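Side-chain contacts in putative enoyl-CoA hydratase/isomerase (Mycobacterium abscessus, PDB 4MI2), which probably isomerises ring-1,2-epoxyphenylacetyl-CoA in phenylacetate degradation, as a trimeric member of the crotonase-like enoyl-CoA hydratase/isomerase family: residues E73-E76 with A77-D81; R222-A225 with V226-L229. All blocks are in the same frame, centred on the assembly; numbering follows the deposited sequence.

Contact 1 (E73-E76 with A77-D81)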
loop_
_atom_site.group_PDB
_atom_site.type_symbol
_atom_site.label_atom_id
_atom_site.label_comp_id
_atom_site.label_asym_id
_atom_site.label_seq_id
_atom_site.Cartn_x
_atom_site.Cartn_y
_atom_site.Cartn_z
ATOM N N GLU B 73 15.676 -31.959 -8.746
ATOM C CA GLU B 73 14.475 -32.655 -8.288
ATOM C C GLU B 73 13.274 -32.206 -9.105
ATOM O O GLU B 73 12.365 -32.983 -9.388
ATOM C CB GLU B 73 14.225 -32.391 -6.806
ATOM C CG GLU B 73 14.182 -33.658 -5.979
ATOM C CD GLU B 73 14.472 -33.415 -4.513
ATOM O OE1 GLU B 73 13.716 -32.649 -3.885
ATOM O OE2 GLU B 73 15.444 -34.011 -3.994
ATOM N N HIS B 74 13.270 -30.940 -9.486
ATOM C CA HIS B 74 12.199 -30.429 -10.309
ATOM C C HIS B 74 12.217 -31.038 -11.719
ATOM O O HIS B 74 11.172 -31.409 -12.248
ATOM C CB HIS B 74 12.251 -28.909 -10.387
ATOM C CG HIS B 74 11.199 -28.343 -11.270
ATOM N ND1 HIS B 74 9.867 -28.329 -10.923
ATOM C CD2 HIS B 74 11.272 -27.833 -12.519
ATOM C CE1 HIS B 74 9.166 -27.810 -11.915
ATOM N NE2 HIS B 74 9.997 -27.506 -12.895
ATOM N N VAL B 75 13.398 -31.131 -12.321
ATOM C CA VAL B 75 13.539 -31.759 -13.640
ATOM C C VAL B 75 13.009 -33.202 -13.638
ATOM O O VAL B 75 12.291 -33.600 -14.550
ATOM C CB VAL B 75 15.008 -31.713 -14.125
ATOM C CG1 VAL B 75 15.255 -32.678 -15.281
ATOM C CG2 VAL B 75 15.387 -30.293 -14.530
ATOM N N GLU B 76 13.357 -33.960 -12.602
ATOM C CA GLU B 76 12.939 -35.356 -12.460
ATOM C C GLU B 76 11.410 -35.504 -12.366
ATOM O O GLU B 76 10.829 -36.389 -12.990
ATOM C CB GLU B 76 13.615 -35.966 -11.223
ATOM C CG GLU B 76 13.343 -37.446 -10.992
ATOM C CD GLU B 76 13.885 -37.939 -9.652
ATOM O OE1 GLU B 76 13.640 -37.281 -8.609
ATOM O OE2 GLU B 76 14.557 -38.994 -9.633
ATOM N N ALA B 77 10.769 -34.644 -11.581
ATOM C CA ALA B 77 9.311 -34.647 -11.454
ATOM C C ALA B 77 8.640 -34.280 -12.775
ATOM O O ALA B 77 7.622 -34.877 -13.156
ATOM C CB ALA B 77 8.874 -33.668 -10.370
ATOM N N LEU B 78 9.208 -33.277 -13.447
ATOM C CA LEU B 78 8.676 -32.771 -14.701
ATOM C C LEU B 78 8.744 -33.829 -15.806
ATOM O O LEU B 78 7.822 -33.958 -16.606
ATOM C CB LEU B 78 9.432 -31.506 -15.112
ATOM C CG LEU B 78 9.005 -30.780 -16.381
ATOM C CD1 LEU B 78 7.535 -30.407 -16.323
ATOM C CD2 LEU B 78 9.866 -29.548 -16.597
ATOM N N ARG B 79 9.829 -34.593 -15.840
ATOM C CA ARG B 79 9.976 -35.671 -16.820
ATOM C C ARG B 79 9.159 -36.892 -16.442
ATOM O O ARG B 79 8.670 -37.601 -17.310
ATOM C CB ARG B 79 11.443 -36.060 -16.986
ATOM C CG ARG B 79 12.222 -35.035 -17.783
ATOM C CD ARG B 79 13.714 -35.307 -17.753
ATOM N NE ARG B 79 14.445 -34.350 -18.579
ATOM C CZ ARG B 79 15.772 -34.272 -18.649
ATOM N NH1 ARG B 79 16.544 -35.098 -17.939
ATOM N NH2 ARG B 79 16.335 -33.358 -19.434
ATOM N N ASP B 80 9.013 -37.145 -15.150
ATOM C CA ASP B 80 8.227 -38.287 -14.709
ATOM C C ASP B 80 6.733 -38.099 -14.975
ATOM O O ASP B 80 6.057 -39.028 -15.430
ATOM C CB ASP B 80 8.454 -38.557 -13.224
ATOM C CG ASP B 80 7.660 -39.750 -12.731
ATOM O OD1 ASP B 80 7.740 -40.822 -13.373
ATOM O OD2 ASP B 80 6.950 -39.615 -11.711
ATOM N N ASP B 81 6.222 -36.901 -14.694
ATOM C CA ASP B 81 4.780 -36.644 -14.734
ATOM C C ASP B 81 4.519 -35.126 -14.725
ATOM O O ASP B 81 4.265 -34.540 -13.666
ATOM C CB ASP B 81 4.103 -37.340 -13.544
ATOM C CG ASP B 81 2.590 -37.220 -13.561
ATOM O OD1 ASP B 81 2.008 -36.839 -14.600
ATOM O OD2 ASP B 81 1.979 -37.518 -12.511
#

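Contact 2 (R222-A225 with V226-L229)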
loop_
_atom_site.group_PDB
_atom_site.type_symbol
_atom_site.label_atom_id
_atom_site.label_comp_id
_atom_site.label_asym_id
_atom_site.label_seq_id
_atom_site.Cartn_x
_atom_site.Cartn_y
_atom_site.Cartn_z
ATOM N N ARG B 222 -1.915 -7.484 11.395
ATOM C CA ARG B 222 -2.411 -8.431 10.391
ATOM C C ARG B 222 -3.939 -8.444 10.273
ATOM O O ARG B 222 -4.474 -8.459 9.178
ATOM C CB ARG B 222 -1.894 -9.835 10.690
ATOM C CG ARG B 222 -0.420 -10.014 10.368
ATOM C CD ARG B 222 0.096 -11.277 11.016
ATOM N NE ARG B 222 1.389 -11.707 10.490
ATOM C CZ ARG B 222 1.966 -12.870 10.784
ATOM N NH1 ARG B 222 1.371 -13.726 11.612
ATOM N NH2 ARG B 222 3.141 -13.181 10.249
ATOM N N ARG B 223 -4.637 -8.431 11.397
ATOM C CA ARG B 223 -6.107 -8.450 11.381
ATOM C C ARG B 223 -6.742 -7.163 10.828
ATOM O O ARG B 223 -7.798 -7.206 10.181
ATOM C CB ARG B 223 -6.646 -8.686 12.795
ATOM C CG ARG B 223 -6.419 -10.080 13.344
ATOM C CD ARG B 223 -7.068 -10.193 14.715
ATOM N NE ARG B 223 -8.502 -10.481 14.628
ATOM C CZ ARG B 223 -9.337 -10.515 15.666
ATOM N NH1 ARG B 223 -8.902 -10.247 16.900
ATOM N NH2 ARG B 223 -10.618 -10.811 15.465
ATOM N N ASN B 224 -6.100 -6.028 11.101
ATOM C CA ASN B 224 -6.703 -4.716 10.886
ATOM C C ASN B 224 -6.315 -4.063 9.572
ATOM O O ASN B 224 -6.740 -2.939 9.298
ATOM C CB ASN B 224 -6.357 -3.776 12.053
ATOM C CG ASN B 224 -7.063 -4.162 13.340
ATOM O OD1 ASN B 224 -8.072 -4.867 13.322
ATOM N ND2 ASN B 224 -6.546 -3.686 14.467
ATOM N N ALA B 225 -5.521 -4.771 8.763
ATOM C CA ALA B 225 -5.017 -4.257 7.479
ATOM C C ALA B 225 -6.115 -3.605 6.650
ATOM O O ALA B 225 -5.962 -2.465 6.214
ATOM C CB ALA B 225 -4.357 -5.379 6.686
ATOM N N VAL B 226 -7.218 -4.322 6.440
ATOM C CA VAL B 226 -8.345 -3.776 5.671
ATOM C C VAL B 226 -9.686 -3.759 6.422
ATOM O O VAL B 226 -10.746 -3.649 5.812
ATOM C CB VAL B 226 -8.494 -4.492 4.308
ATOM C CG1 VAL B 226 -7.240 -4.248 3.472
ATOM C CG2 VAL B 226 -8.781 -5.987 4.474
ATOM N N ALA B 227 -9.639 -3.809 7.747
ATOM C CA ALA B 227 -10.853 -3.899 8.554
ATOM C C ALA B 227 -11.590 -2.551 8.681
ATOM O O ALA B 227 -10.963 -1.490 8.669
ATOM C CB ALA B 227 -10.504 -4.435 9.933
ATOM N N PRO B 228 -12.929 -2.598 8.810
ATOM C CA PRO B 228 -13.694 -1.403 9.193
ATOM C C PRO B 228 -13.205 -0.814 10.521
ATOM O O PRO B 228 -12.772 -1.552 11.405
ATOM C CB PRO B 228 -15.130 -1.917 9.351
ATOM C CG PRO B 228 -15.183 -3.243 8.660
ATOM C CD PRO B 228 -13.783 -3.784 8.604
ATOM N N LEU B 229 -13.285 0.508 10.645
ATOM C CA LEU B 229 -12.799 1.224 11.819
ATOM C C LEU B 229 -13.345 0.674 13.141
ATOM O O LEU B 229 -12.610 0.579 14.112
ATOM C CB LEU B 229 -13.126 2.720 11.706
ATOM C CG LEU B 229 -12.652 3.610 12.869
ATOM C CD1 LEU B 229 -11.139 3.521 13.021
ATOM C CD2 LEU B 229 -13.090 5.051 12.649
HETATM O O HOH W 1 -7.959 -6.993 7.485
#

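Contact 1 (E73-E76 with A77-D81)
Val75 lays a methyl over one face of the Arg79 guanidinium: its CG1 sits 3.6 Å above the plane, displaced toward the rim of the group, and comes within 3.8 Å of Arg79 CZ. The two side chains run side by side and point the same way. On Val75, CG1 is anti to the backbone N (chi1 164°), which swings that branch toward the next turn; Arg79 stays extended from CG to NE, so CD and NE pass along the same methyl. Nearer the backbone, Arg79 CG lies 3.5 Å from Val75 O, the acceptor of its own N-H.

The other flat group, the imidazole of His74, meets Leu78 CD2 at a slant, 4.2 Å from NE2. That nitrogen is hydrogen-bonded to NE2 of His249 in the second subunit, and the two rings meet with their planes steeply inclined.

All this happens on the last two turns of helix 71-80, where side chains four residues apart lie one above the next along one side of the helix. Four successive i to i+4 bonds carry the turn, from Ala77 N to Glu73 O at 3.2 Å through to Asp80 N to Glu76 O at 2.9 Å. The side of the helix bearing His74, Val75, Leu78 and Arg79 packs on the second subunit, with Val253 against Val75 and Leu257 against Arg79. Glu73 turns its carboxylate elsewhere, taking the backbone N-H of Arg34 on OE1. Asp81 leaves helical geometry, and its OD2 bonds to His84 ND1.

Contact 2 (R222-A225 with V226-L229)
Asn224 puts CG anti to its own carbonyl carbon (chi1 -70°) on a CB that points away from 226-229, so that OD1 only grazes the bend, passing 4.2 Å from Ala227 CB. That methyl points back at the preceding residues and also lies 3.9 Å from Arg223 O. Val226 has CG1 anti to its carbonyl carbon (chi1 -63°) and CG2 between the backbone N and that carbon; CG1 therefore folds back beside the preceding peptide, 3.4 Å from Ala225 C.

This is the turn in which helix 211-223 gives out and the chain bends toward helix 229-244, with Pro228 as the residue at the N-cap position. A weak hydrogen bond spans the bend, from Ala227 N to Asn224 O at 3.4 Å; its N-H is nearly straight (161°), but the bond is long and the nitrogen stands almost at right angles to the C=O bond. A water joins the end of the helix to the turn: it donates to Arg223 O at 2.7 Å and accepts from Val226 N at 3.0 Å, linking two backbone groups three residues apart.

The third subunit supplies much of the remaining polar pairing. Its Ser153 OG bonds to Asn224 ND2, while its Arg158 reaches the carbonyl oxygens of Asn224, Ala225 and Ala227. Val226 packs on the Val226 of both other subunits, and in the same chain Asn224 OD1 accepts from Arg235 NH2.

Asn224 thus spends both ends of its amide, OD1 on its own chain and ND2 on a neighbour, which should fix the rotation of the group. Its backbone O is shared between Ala227 N and NH2 of that Arg158, and the three carbonyls together offer the guanidinium neutral, dipolar partners that probably stabilise its positive charge.

In the fold
Following the chain from its N terminus, contact 1 comes first, on helix 71-80, which follows strand 55-60 of the six-stranded sheet and precedes helix 87-102. Much later, after the last strand, 188-190, contact 2 closes the bend between helices 211-223 and 229-244. The two lie in series, neither nested nor crossed, with centres 42 Å apart and nearest atoms about 26 Å apart. Contact 1 stays within one helix and closes no long loop; contact 2 joins two helices of the C-terminal part. What they share is the trimer: one side of helix 71-80 faces the second subunit, whereas residues 222-229 meet chiefly the third.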